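Local coordinates for protein 2-aminomuconic 6-semialdehyde dehydrogenase (PDB 7BZV) that probably oxidises 2-aminomuconate 6-semialdehyde to 2-aminomuconate with NAD+ in the meta-cleavage breakdown of 2-aminophenol, working as a tetramer, at residues B[291-296]-B[395-400]; B[261-266]-B[419-424]; B[174-179]-B[203-208]; B[41-46]-B[219-224]. All blocks are in the same frame, centred on the assembly; numbering follows the deposited sequence.

Contact 1 of 4, residues B[291-296]-B[395-400]; sequences ERVYVE and CHVTPF
Strands 292-296 and 395-400 run parallel, their short axes 4.4 Å apart at the closest point and 36° between their directions, with five backbone hydrogen bonds alternating from His396 N to Glu291 O at one end to Phe400 N to Val295 O at the other. On one face of the pair three valines and a cysteine interlock. Val293 reaches two ways: CG2 meets Cys395 SG at 3.7 Å, and CG1 meets Val397 CG2. That same Val397 methyl also touches Val295 CG2 at 3.7 Å, so it sits against both valines of the other strand. Helices 268-280 and 297-312 cover this face, and strands 374-377 and 258-262 flank the pair, which is therefore internal to the alpha/beta sheet of the second Rossmann-like domain of the aldehyde dehydrogenase fold. On the other face Tyr294 and Thr398 lie alongside each other, Thr398 CG2 coming to 3.3 Å from Tyr294 CD1. The phenol oxygen is held within its own strand, Arg292 NH2 donating to Tyr294 OH at 2.8 Å. Phe400 has CG between its backbone N and carbonyl carbon (chi1 75°), a torsion that turns the ring back over the neighbouring strand. Glu296 CB then sits over the ring face in a CH-pi contact, 4.0 Å from the centroid. Arg409 of helix 403-411 holds Thr398 OG1.

Contact 2 of 4, residues B[261-266]-B[419-424]; sequences VIFADC and ATIWTT
The Phe263 ring presents its edge to strand 419-422: Trp422 O lies near the ring plane, 3.7 Å from Phe263 CD2, and Ile421 CG2 also comes to the edge, at CE2. Phe400 packs on Phe263 edge-to-face. The Trp422 indole has Val261 O near its plane, while Ile262 CG1 approaches its CD1 obliquely at 4.2 Å. Met271 and Met275 of helix 268-280 also touch the Trp422 side chain. Beside Phe263, Ile421 bends so that CD1 lies against Val261 CB at 3.6 Å; both side chains point the same way, toward the face where helix 426-435 packs.

Val261 and Ile262 pair in parallel with Ile421 and Trp422 through three backbone hydrogen bonds, ending with Phe263 N to Trp422 O. These are neighbouring strands of the mostly parallel sheet that, in the aldehyde dehydrogenase fold, forms the core of the catalytic domain. Past Ile262 the chain leaves the sheet in a type I turn, Phe263 to Cys266, and there the contact becomes polar. Asp265 OD1 takes two donors: Thr423 OG1 at 2.7 Å, on the syn lone pair, and Thr424 N at 3.2 Å, from well above the carboxylate plane (67°). With chi1 at 65° the Asp265 carboxylate is folded back beside Thr423, and its OD2 forms a salt bridge with Arg428. The backbone of Asp265 is gripped as well, Thr424 OG1 donating to Asp265 O at 2.7 Å. The backbone of Thr424 in turn makes hydrogen bonds to a second subunit.

Contact 3 of 4, residues B[174-179]-B[203-208]; sequences VVVKPS and FNLVHG
Val174 CG2 presses obliquely on the Phe203 ring, 3.6 Å from CD2, where two parallel strands of a beta-alpha-beta unit meet: strand 173-177, helix 184-196 and strand 203-205, part of the Rossmann-like domain that binds NAD+ in aldehyde dehydrogenases. The strands run at 27° to each other, and Asn204 N to Val174 O, Val176 N to Asn204 O and Val206 N to Val176 O join them.

The bumps differ on the two faces. With CG anti to its backbone N (chi1 -177°), Phe203 swings its ring across toward the valines, and Val176 CG2 touches it less closely at CE2. Farther along, Leu205 CD1 abuts both Val176 CG1 and Pro178 CD, the latter at 3.4 Å, tighter than usual for two carbons. This side is closed by helices 156-169 and 184-196. On the reverse side Val175 CG1 fits against Val206 CG2 at 3.9 Å, with Ile218 of helix 214-220 touching both valines. Asn204 is fixed mainly from outside, its OD1 accepting from Asp10 N.

At and past the ends of the strands the two segments stay close. The Lys177 chain, bent at chi2 and chi3, runs close by Val206 O and Gly208 O, with CE 3.2 Å from Gly208 O. The Pro178 and His207 side chains cross at about a right angle, with Pro178 CG oblique to the imidazole, whose NE2 hydrogen-bonds to Thr187 OG1. One water bridges the ends: it donates to Pro178 O, accepts from Gly208 N, and lies in the His207 ring plane, 2.9 Å from ND1.

Contact 4 of 4, residues B[41-46]-B[219-224]; sequences LVDAAV and SQHPDI
His221 ND1 accepts the backbone N-H of Asp223 at 3.0 Å, with the donor only 4° out of the imidazole plane. This bond leaves NE2 to carry the hydrogen, and NE2 points across to helix 39-52, where it meets Asp43 OD1 in a weak but nearly straight bond (3.3 Å). The ring is thus held at two edges, and the carboxylate is turned 63° from its plane. Holding CG anti to the backbone N (chi1 -164°), His221 extends toward the helix and offers one face to Val46. Val46 CG1 stands over that face, 4.0 Å from the centroid in a CH-pi contact, and also touches Asp223 CB at 3.8 Å. The other methyl, CG2, packs on Ile224 CD1 at 3.8 Å.

His221 is the first residue to leave helix 214-220 and opens a type I turn to Ile224, so one valine is received by the side chains of a turn rather than by a second helix. The carboxylate of Asp223 has its own partner: OD1 makes a salt bridge to Arg414 of the third subunit. Within the chain, helix 39-52 lies against the end of helix 214-220, with Val42 touching Phe217 and Ile218, while Leu41 packs on strand 3-9.

In the fold
Contacts 1 and 2 belong to one sheet and contacts 3 and 4 to another region, on opposite sides of the chain's centre; the centres of contacts 1 and 3 are about 39 Å apart. Contacts 1 and 2 meet where strands 290-296 and 258-262 lie side by side in that sheet, and Glu296 OE1 probably bonds to Ala264 N there. Contact 3 lies nearest the chain's centre, with every touching residue buried, and relies on backbone bonds and apolar packing, with one water bridging its ends. Contact 4 packs on it through Ala45 and Val42 but has no strand pairing. Contacts 2 and 4 add partly exposed polar residues beside a turn, and each reaches another subunit, through the Thr424 backbone and Asp223; contacts 1 and 3 touch none.

Contact 1 of 4, residues B[291-296]-B[395-400]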
loop_
_atom_site.group_PDB
_atom_site.type_symbol
_atom_site.label_atom_id
_atom_site.label_comp_id
_atom_site.label_asym_id
_atom_site.label_seq_id
_atom_site.Cartn_x
_atom_site.Cartn_y
_atom_site.Cartn_z
ATOM N N GLU B 291 34.392 7.868 -4.560
ATOM C CA GLU B 291 35.756 7.887 -5.086
ATOM C C GLU B 291 35.915 8.724 -6.345
ATOM O O GLU B 291 37.047 8.902 -6.805
ATOM C CB GLU B 291 36.258 6.453 -5.359
ATOM C CG GLU B 291 36.578 5.717 -4.039
ATOM C CD GLU B 291 37.101 4.291 -4.175
ATOM O OE1 GLU B 291 37.347 3.796 -5.303
ATOM O OE2 GLU B 291 37.248 3.646 -3.113
ATOM N N ARG B 292 34.821 9.244 -6.910
ATOM C CA ARG B 292 34.848 10.174 -8.032
ATOM C C ARG B 292 34.094 11.396 -7.548
ATOM O O ARG B 292 32.941 11.275 -7.128
ATOM C CB ARG B 292 34.196 9.577 -9.293
ATOM C CG ARG B 292 34.817 8.246 -9.792
ATOM C CD ARG B 292 33.698 7.248 -10.269
ATOM N NE ARG B 292 33.019 7.883 -11.354
ATOM C CZ ARG B 292 31.735 7.794 -11.691
ATOM N NH1 ARG B 292 30.840 7.011 -11.081
ATOM N NH2 ARG B 292 31.364 8.531 -12.711
ATOM N N VAL B 293 34.750 12.543 -7.545
ATOM C CA VAL B 293 34.153 13.783 -7.067
ATOM C C VAL B 293 34.168 14.820 -8.178
ATOM O O VAL B 293 35.242 15.240 -8.619
ATOM C CB VAL B 293 34.885 14.327 -5.833
ATOM C CG1 VAL B 293 34.241 15.614 -5.406
ATOM C CG2 VAL B 293 34.844 13.340 -4.698
ATOM N N TYR B 294 32.976 15.290 -8.571
ATOM C CA TYR B 294 32.789 16.310 -9.601
ATOM C C TYR B 294 32.407 17.619 -8.912
ATOM O O TYR B 294 31.399 17.666 -8.188
ATOM C CB TYR B 294 31.708 15.854 -10.610
ATOM C CG TYR B 294 32.035 14.502 -11.218
ATOM C CD1 TYR B 294 32.854 14.398 -12.341
ATOM C CD2 TYR B 294 31.544 13.333 -10.664
ATOM C CE1 TYR B 294 33.193 13.150 -12.887
ATOM C CE2 TYR B 294 31.851 12.107 -11.197
ATOM C CZ TYR B 294 32.697 12.014 -12.298
ATOM O OH TYR B 294 32.996 10.771 -12.798
ATOM N N VAL B 295 33.210 18.672 -9.106
ATOM C CA VAL B 295 32.968 19.962 -8.464
ATOM C C VAL B 295 32.763 21.011 -9.542
ATOM O O VAL B 295 33.596 21.141 -10.444
ATOM C CB VAL B 295 34.133 20.362 -7.534
ATOM C CG1 VAL B 295 33.810 21.652 -6.778
ATOM C CG2 VAL B 295 34.459 19.182 -6.610
ATOM N N GLU B 296 31.659 21.749 -9.452
ATOM C CA GLU B 296 31.388 22.780 -10.441
ATOM C C GLU B 296 32.538 23.791 -10.472
ATOM O O GLU B 296 33.033 24.258 -9.432
ATOM C CB GLU B 296 30.062 23.445 -10.152
ATOM C CG GLU B 296 29.514 24.164 -11.362
ATOM C CD GLU B 296 28.234 24.927 -11.082
ATOM O OE1 GLU B 296 27.617 24.780 -9.999
ATOM O OE2 GLU B 296 27.839 25.687 -11.985
ATOM N N CYS B 395 39.859 9.743 -3.298
ATOM C CA CYS B 395 39.005 10.069 -4.427
ATOM C C CYS B 395 39.849 10.760 -5.469
ATOM O O CYS B 395 40.954 11.232 -5.178
ATOM C CB CYS B 395 37.829 10.967 -4.031
ATOM S SG CYS B 395 38.340 12.652 -3.534
ATOM N N HIS B 396 39.307 10.829 -6.681
ATOM C CA HIS B 396 39.775 11.723 -7.734
ATOM C C HIS B 396 38.794 12.883 -7.876
ATOM O O HIS B 396 37.588 12.663 -8.012
ATOM C CB HIS B 396 39.923 10.988 -9.073
ATOM C CG HIS B 396 40.419 11.865 -10.175
ATOM N ND1 HIS B 396 39.577 12.433 -11.104
ATOM C CD2 HIS B 396 41.664 12.284 -10.491
ATOM C CE1 HIS B 396 40.280 13.180 -11.931
ATOM N NE2 HIS B 396 41.552 13.089 -11.591
ATOM N N VAL B 397 39.289 14.117 -7.834
ATOM C CA VAL B 397 38.426 15.287 -7.955
ATOM C C VAL B 397 38.677 15.977 -9.299
ATOM O O VAL B 397 39.827 16.149 -9.721
ATOM C CB VAL B 397 38.611 16.239 -6.748
ATOM C CG1 VAL B 397 40.004 16.766 -6.686
ATOM C CG2 VAL B 397 37.615 17.355 -6.791
ATOM N N THR B 398 37.591 16.395 -9.959
ATOM C CA THR B 398 37.658 16.966 -11.306
ATOM C C THR B 398 36.601 18.056 -11.412
ATOM O O THR B 398 35.542 17.950 -10.781
ATOM C CB THR B 398 37.437 15.861 -12.371
ATOM O OG1 THR B 398 37.528 16.356 -13.719
ATOM C CG2 THR B 398 36.057 15.190 -12.160
ATOM N N PRO B 399 36.854 19.113 -12.171
ATOM C CA PRO B 399 35.816 20.126 -12.393
ATOM C C PRO B 399 34.812 19.706 -13.457
ATOM O O PRO B 399 35.100 18.905 -14.350
ATOM C CB PRO B 399 36.612 21.349 -12.877
ATOM C CG PRO B 399 37.803 20.737 -13.609
ATOM C CD PRO B 399 38.120 19.439 -12.858
ATOM N N PHE B 400 33.623 20.288 -13.357
ATOM C CA PHE B 400 32.602 20.193 -14.401
ATOM C C PHE B 400 31.966 21.558 -14.620
ATOM O O PHE B 400 32.074 22.463 -13.779
ATOM C CB PHE B 400 31.508 19.157 -14.082
ATOM C CG PHE B 400 30.520 19.577 -13.040
ATOM C CD1 PHE B 400 29.353 20.224 -13.378
ATOM C CD2 PHE B 400 30.741 19.275 -11.719
ATOM C CE1 PHE B 400 28.412 20.583 -12.395
ATOM C CE2 PHE B 400 29.841 19.628 -10.774
ATOM C CZ PHE B 400 28.663 20.278 -11.105
#

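Contact 2 of 4, residues B[261-266]-B[419-424]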
loop_
_atom_site.group_PDB
_atom_site.type_symbol
_atom_site.label_atom_id
_atom_site.label_comp_id
_atom_site.label_asym_id
_atom_site.label_seq_id
_atom_site.Cartn_x
_atom_site.Cartn_y
_atom_site.Cartn_z
ATOM N N VAL B 261 28.624 14.844 -6.538
ATOM C CA VAL B 261 28.402 15.973 -7.434
ATOM C C VAL B 261 28.150 17.217 -6.577
ATOM O O VAL B 261 27.108 17.314 -5.910
ATOM C CB VAL B 261 27.224 15.718 -8.396
ATOM C CG1 VAL B 261 27.071 16.854 -9.362
ATOM C CG2 VAL B 261 27.429 14.443 -9.141
ATOM N N ILE B 262 29.062 18.191 -6.655
ATOM C CA ILE B 262 29.045 19.371 -5.803
ATOM C C ILE B 262 28.873 20.611 -6.674
ATOM O O ILE B 262 29.775 20.985 -7.438
ATOM C CB ILE B 262 30.311 19.452 -4.946
ATOM C CG1 ILE B 262 30.422 18.149 -4.128
ATOM C CG2 ILE B 262 30.266 20.714 -4.040
ATOM C CD1 ILE B 262 31.806 17.902 -3.637
ATOM N N PHE B 263 27.716 21.239 -6.561
ATOM C CA PHE B 263 27.396 22.459 -7.275
ATOM C C PHE B 263 27.842 23.695 -6.501
ATOM O O PHE B 263 27.941 23.713 -5.265
ATOM C CB PHE B 263 25.882 22.539 -7.573
ATOM C CG PHE B 263 25.444 21.561 -8.646
ATOM C CD1 PHE B 263 25.488 21.906 -9.996
ATOM C CD2 PHE B 263 25.031 20.297 -8.301
ATOM C CE1 PHE B 263 25.111 21.000 -10.966
ATOM C CE2 PHE B 263 24.622 19.364 -9.280
ATOM C CZ PHE B 263 24.679 19.712 -10.597
ATOM N N ALA B 264 28.093 24.756 -7.265
ATOM C CA ALA B 264 28.582 25.996 -6.680
ATOM C C ALA B 264 27.595 26.610 -5.695
ATOM O O ALA B 264 28.016 27.347 -4.789
ATOM C CB ALA B 264 28.909 26.978 -7.807
ATOM N N ASP B 265 26.295 26.343 -5.847
ATOM C CA ASP B 265 25.312 26.930 -4.933
ATOM C C ASP B 265 25.115 26.093 -3.670
ATOM O O ASP B 265 24.186 26.362 -2.897
ATOM C CB ASP B 265 23.964 27.156 -5.632
ATOM C CG ASP B 265 23.288 25.866 -6.054
ATOM O OD1 ASP B 265 23.690 24.789 -5.579
ATOM O OD2 ASP B 265 22.351 25.907 -6.871
ATOM N N CYS B 266 25.976 25.108 -3.416
ATOM C CA CYS B 266 25.784 24.287 -2.225
ATOM C C CYS B 266 26.032 25.099 -0.962
ATOM O O CYS B 266 26.640 26.170 -0.981
ATOM C CB CYS B 266 26.689 23.050 -2.248
ATOM S SG CYS B 266 28.434 23.341 -1.957
ATOM N N ALA B 419 25.125 7.667 -4.981
ATOM C CA ALA B 419 25.577 9.001 -5.338
ATOM C C ALA B 419 25.235 9.982 -4.220
ATOM O O ALA B 419 24.346 9.731 -3.410
ATOM C CB ALA B 419 24.957 9.493 -6.652
ATOM N N THR B 420 26.000 11.075 -4.150
ATOM C CA THR B 420 25.716 12.159 -3.208
ATOM C C THR B 420 25.854 13.486 -3.943
ATOM O O THR B 420 26.890 13.763 -4.556
ATOM C CB THR B 420 26.629 12.095 -1.973
ATOM O OG1 THR B 420 26.317 13.181 -1.067
ATOM C CG2 THR B 420 28.095 12.151 -2.358
ATOM N N ILE B 421 24.789 14.284 -3.897
ATOM C CA ILE B 421 24.629 15.533 -4.635
ATOM C C ILE B 421 24.461 16.680 -3.641
ATOM O O ILE B 421 23.587 16.609 -2.773
ATOM C CB ILE B 421 23.354 15.515 -5.498
ATOM C CG1 ILE B 421 23.206 14.211 -6.307
ATOM C CG2 ILE B 421 23.255 16.734 -6.391
ATOM C CD1 ILE B 421 24.276 14.064 -7.264
ATOM N N TRP B 422 25.159 17.789 -3.878
ATOM C CA TRP B 422 25.147 18.955 -2.985
ATOM C C TRP B 422 24.747 20.180 -3.806
ATOM O O TRP B 422 25.496 20.613 -4.693
ATOM C CB TRP B 422 26.517 19.147 -2.308
ATOM C CG TRP B 422 26.796 18.002 -1.328
ATOM C CD1 TRP B 422 27.307 16.768 -1.640
ATOM C CD2 TRP B 422 26.489 17.958 0.072
ATOM N NE1 TRP B 422 27.346 15.981 -0.531
ATOM C CE2 TRP B 422 26.840 16.671 0.529
ATOM C CE3 TRP B 422 25.971 18.880 0.983
ATOM C CZ2 TRP B 422 26.719 16.298 1.850
ATOM C CZ3 TRP B 422 25.835 18.500 2.289
ATOM C CH2 TRP B 422 26.205 17.211 2.711
ATOM N N THR B 423 23.574 20.730 -3.495
ATOM C CA THR B 423 23.025 21.939 -4.116
ATOM C C THR B 423 21.926 22.462 -3.215
ATOM O O THR B 423 21.277 21.687 -2.506
ATOM C CB THR B 423 22.454 21.655 -5.515
ATOM O OG1 THR B 423 21.851 22.834 -6.061
ATOM C CG2 THR B 423 21.338 20.614 -5.439
ATOM N N THR B 424 21.705 23.777 -3.251
ATOM C CA THR B 424 20.547 24.365 -2.584
ATOM C C THR B 424 19.440 24.701 -3.567
ATOM O O THR B 424 18.439 25.295 -3.163
ATOM C CB THR B 424 20.940 25.624 -1.782
ATOM O OG1 THR B 424 21.545 26.590 -2.649
ATOM C CG2 THR B 424 21.928 25.226 -0.708
#

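Contact 3 of 4, residues B[174-179]-B[203-208]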
loop_
_atom_site.group_PDB
_atom_site.type_symbol
_atom_site.label_atom_id
_atom_site.label_comp_id
_atom_site.label_asym_id
_atom_site.label_seq_id
_atom_site.Cartn_x
_atom_site.Cartn_y
_atom_site.Cartn_z
ATOM N N VAL B 174 19.120 -19.670 9.585
ATOM C CA VAL B 174 20.229 -19.098 8.837
ATOM C C VAL B 174 21.507 -19.890 9.075
ATOM O O VAL B 174 21.710 -20.490 10.133
ATOM C CB VAL B 174 20.482 -17.584 9.136
ATOM C CG1 VAL B 174 19.278 -16.791 8.769
ATOM C CG2 VAL B 174 20.872 -17.342 10.577
ATOM N N VAL B 175 22.340 -19.926 8.039
ATOM C CA VAL B 175 23.730 -20.371 8.129
ATOM C C VAL B 175 24.594 -19.206 7.694
ATOM O O VAL B 175 24.523 -18.778 6.535
ATOM C CB VAL B 175 24.010 -21.608 7.267
ATOM C CG1 VAL B 175 25.459 -22.018 7.416
ATOM C CG2 VAL B 175 23.109 -22.748 7.696
ATOM N N VAL B 176 25.417 -18.715 8.614
ATOM C CA VAL B 176 26.078 -17.416 8.515
ATOM C C VAL B 176 27.571 -17.657 8.495
ATOM O O VAL B 176 28.089 -18.381 9.355
ATOM C CB VAL B 176 25.698 -16.526 9.714
ATOM C CG1 VAL B 176 26.771 -15.550 10.016
ATOM C CG2 VAL B 176 24.347 -15.882 9.465
ATOM N N LYS B 177 28.261 -17.061 7.527
ATOM C CA LYS B 177 29.725 -17.119 7.507
ATOM C C LYS B 177 30.295 -15.713 7.514
ATOM O O LYS B 177 30.239 -15.026 6.472
ATOM C CB LYS B 177 30.259 -17.867 6.291
ATOM C CG LYS B 177 31.806 -18.112 6.391
ATOM C CD LYS B 177 32.532 -17.782 5.073
ATOM C CE LYS B 177 33.501 -16.594 5.159
ATOM N NZ LYS B 177 34.169 -16.330 3.850
ATOM N N PRO B 178 30.833 -15.228 8.623
ATOM C CA PRO B 178 31.417 -13.880 8.632
ATOM C C PRO B 178 32.768 -13.902 7.933
ATOM O O PRO B 178 33.377 -14.956 7.738
ATOM C CB PRO B 178 31.582 -13.569 10.121
ATOM C CG PRO B 178 31.890 -15.006 10.731
ATOM C CD PRO B 178 31.014 -15.935 9.915
ATOM N N SER B 179 33.232 -12.715 7.551
ATOM C CA SER B 179 34.549 -12.611 6.938
ATOM C C SER B 179 35.606 -13.209 7.858
ATOM O O SER B 179 35.579 -13.003 9.077
ATOM C CB SER B 179 34.901 -11.156 6.668
ATOM O OG SER B 179 36.285 -11.042 6.368
ATOM N N PHE B 203 19.821 -20.346 14.284
ATOM C CA PHE B 203 20.973 -19.505 13.960
ATOM C C PHE B 203 22.244 -20.340 14.029
ATOM O O PHE B 203 22.651 -20.765 15.118
ATOM C CB PHE B 203 21.080 -18.303 14.909
ATOM C CG PHE B 203 22.212 -17.361 14.572
ATOM C CD1 PHE B 203 23.499 -17.589 15.051
ATOM C CD2 PHE B 203 21.991 -16.239 13.775
ATOM C CE1 PHE B 203 24.514 -16.732 14.746
ATOM C CE2 PHE B 203 23.014 -15.378 13.466
ATOM C CZ PHE B 203 24.275 -15.616 13.933
ATOM N N ASN B 204 22.896 -20.536 12.888
ATOM C CA ASN B 204 24.115 -21.329 12.803
ATOM C C ASN B 204 25.253 -20.490 12.248
ATOM O O ASN B 204 25.064 -19.696 11.317
ATOM C CB ASN B 204 23.908 -22.537 11.909
ATOM C CG ASN B 204 22.812 -23.438 12.396
ATOM O OD1 ASN B 204 22.968 -24.158 13.383
ATOM N ND2 ASN B 204 21.671 -23.385 11.717
ATOM N N LEU B 205 26.433 -20.661 12.833
ATOM C CA LEU B 205 27.608 -19.864 12.506
ATOM C C LEU B 205 28.722 -20.813 12.093
ATOM O O LEU B 205 29.126 -21.677 12.884
ATOM C CB LEU B 205 28.056 -19.013 13.699
ATOM C CG LEU B 205 29.407 -18.268 13.627
ATOM C CD1 LEU B 205 29.356 -17.176 12.634
ATOM C CD2 LEU B 205 29.734 -17.739 14.993
ATOM N N VAL B 206 29.201 -20.659 10.860
ATOM C CA VAL B 206 30.359 -21.394 10.359
ATOM C C VAL B 206 31.432 -20.399 9.953
ATOM O O VAL B 206 31.154 -19.452 9.212
ATOM C CB VAL B 206 29.996 -22.291 9.166
ATOM C CG1 VAL B 206 29.187 -23.493 9.663
ATOM C CG2 VAL B 206 29.235 -21.525 8.110
ATOM N N HIS B 207 32.665 -20.651 10.379
ATOM C CA HIS B 207 33.778 -19.776 10.046
ATOM C C HIS B 207 34.605 -20.304 8.870
ATOM O O HIS B 207 34.649 -21.508 8.580
ATOM C CB HIS B 207 34.691 -19.596 11.251
ATOM C CG HIS B 207 34.128 -18.706 12.308
ATOM N ND1 HIS B 207 33.913 -17.359 12.106
ATOM C CD2 HIS B 207 33.736 -18.963 13.579
ATOM C CE1 HIS B 207 33.420 -16.824 13.210
ATOM N NE2 HIS B 207 33.302 -17.776 14.118
ATOM N N GLY B 208 35.253 -19.380 8.182
ATOM C CA GLY B 208 36.300 -19.750 7.249
ATOM C C GLY B 208 36.506 -18.687 6.189
ATOM O O GLY B 208 36.255 -17.504 6.421
HETATM O O HOH W 1 34.972 -16.704 9.513
#

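Contact 4 of 4, residues B[41-46]-B[219-224]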
loop_
_atom_site.group_PDB
_atom_site.type_symbol
_atom_site.label_atom_id
_atom_site.label_comp_id
_atom_site.label_asym_id
_atom_site.label_seq_id
_atom_site.Cartn_x
_atom_site.Cartn_y
_atom_site.Cartn_z
ATOM N N LEU B 41 30.568 -29.860 8.315
ATOM C CA LEU B 41 29.881 -29.076 9.331
ATOM C C LEU B 41 28.866 -28.141 8.689
ATOM O O LEU B 41 27.765 -27.948 9.215
ATOM C CB LEU B 41 30.900 -28.301 10.163
ATOM C CG LEU B 41 30.313 -27.690 11.443
ATOM C CD1 LEU B 41 29.541 -28.697 12.266
ATOM C CD2 LEU B 41 31.404 -27.040 12.301
ATOM N N VAL B 42 29.214 -27.564 7.541
ATOM C CA VAL B 42 28.257 -26.740 6.816
ATOM C C VAL B 42 27.038 -27.572 6.441
ATOM O O VAL B 42 25.890 -27.139 6.596
ATOM C CB VAL B 42 28.916 -26.112 5.579
ATOM C CG1 VAL B 42 27.853 -25.491 4.675
ATOM C CG2 VAL B 42 29.948 -25.074 6.013
ATOM N N ASP B 43 27.270 -28.780 5.926
ATOM C CA ASP B 43 26.176 -29.714 5.721
ATOM C C ASP B 43 25.385 -29.898 7.009
ATOM O O ASP B 43 24.150 -29.875 6.995
ATOM C CB ASP B 43 26.727 -31.054 5.229
ATOM C CG ASP B 43 25.884 -31.668 4.129
ATOM O OD1 ASP B 43 24.693 -31.950 4.379
ATOM O OD2 ASP B 43 26.415 -31.872 3.014
ATOM N N ALA B 44 26.083 -30.091 8.138
ATOM C CA ALA B 44 25.387 -30.242 9.418
ATOM C C ALA B 44 24.555 -29.007 9.735
ATOM O O ALA B 44 23.403 -29.116 10.183
ATOM C CB ALA B 44 26.396 -30.518 10.533
ATOM N N ALA B 45 25.101 -27.824 9.465
ATOM C CA ALA B 45 24.356 -26.600 9.727
ATOM C C ALA B 45 23.097 -26.526 8.872
ATOM O O ALA B 45 22.022 -26.164 9.365
ATOM C CB ALA B 45 25.263 -25.395 9.484
ATOM N N VAL B 46 23.207 -26.844 7.578
ATOM C CA VAL B 46 22.030 -26.724 6.720
ATOM C C VAL B 46 20.951 -27.695 7.177
ATOM O O VAL B 46 19.746 -27.382 7.173
ATOM C CB VAL B 46 22.418 -26.938 5.242
ATOM C CG1 VAL B 46 21.153 -27.060 4.391
ATOM C CG2 VAL B 46 23.311 -25.770 4.702
ATOM N N SER B 219 27.298 -21.708 -0.611
ATOM C CA SER B 219 26.734 -21.295 -1.896
ATOM C C SER B 219 26.418 -22.480 -2.807
ATOM O O SER B 219 25.513 -22.373 -3.650
ATOM C CB SER B 219 27.693 -20.334 -2.617
ATOM O OG SER B 219 28.893 -20.977 -2.994
ATOM N N GLN B 220 27.126 -23.602 -2.649
ATOM C CA GLN B 220 26.958 -24.793 -3.483
ATOM C C GLN B 220 25.974 -25.816 -2.917
ATOM O O GLN B 220 25.603 -26.766 -3.623
ATOM C CB GLN B 220 28.316 -25.481 -3.667
ATOM C CG GLN B 220 29.262 -24.777 -4.631
ATOM C CD GLN B 220 30.649 -25.412 -4.661
ATOM O OE1 GLN B 220 30.931 -26.351 -3.912
ATOM N NE2 GLN B 220 31.518 -24.902 -5.536
ATOM N N HIS B 221 25.565 -25.672 -1.674
ATOM C CA HIS B 221 24.799 -26.719 -1.033
ATOM C C HIS B 221 23.428 -26.844 -1.685
ATOM O O HIS B 221 22.705 -25.844 -1.809
ATOM C CB HIS B 221 24.662 -26.424 0.440
ATOM C CG HIS B 221 24.228 -27.604 1.238
ATOM N ND1 HIS B 221 22.984 -28.182 1.088
ATOM C CD2 HIS B 221 24.872 -28.325 2.185
ATOM C CE1 HIS B 221 22.878 -29.198 1.923
ATOM N NE2 HIS B 221 24.008 -29.307 2.599
ATOM N N PRO B 222 23.025 -28.039 -2.109
ATOM C CA PRO B 222 21.765 -28.141 -2.865
ATOM C C PRO B 222 20.532 -27.836 -2.028
ATOM O O PRO B 222 19.458 -27.612 -2.607
ATOM C CB PRO B 222 21.765 -29.592 -3.376
ATOM C CG PRO B 222 22.642 -30.352 -2.396
ATOM C CD PRO B 222 23.644 -29.350 -1.822
ATOM N N ASP B 223 20.647 -27.849 -0.696
ATOM C CA ASP B 223 19.524 -27.650 0.220
ATOM C C ASP B 223 19.486 -26.250 0.828
ATOM O O ASP B 223 18.627 -25.970 1.675
ATOM C CB ASP B 223 19.554 -28.690 1.355
ATOM C CG ASP B 223 19.430 -30.118 0.846
ATOM O OD1 ASP B 223 18.835 -30.298 -0.242
ATOM O OD2 ASP B 223 19.910 -31.046 1.541
ATOM N N ILE B 224 20.410 -25.376 0.450
ATOM C CA ILE B 224 20.263 -23.969 0.789
ATOM C C ILE B 224 19.054 -23.402 0.047
ATOM O O ILE B 224 18.768 -23.772 -1.098
ATOM C CB ILE B 224 21.557 -23.222 0.441
ATOM C CG1 ILE B 224 21.842 -22.115 1.468
ATOM C CG2 ILE B 224 21.462 -22.676 -0.959
ATOM C CD1 ILE B 224 22.188 -22.627 2.856
#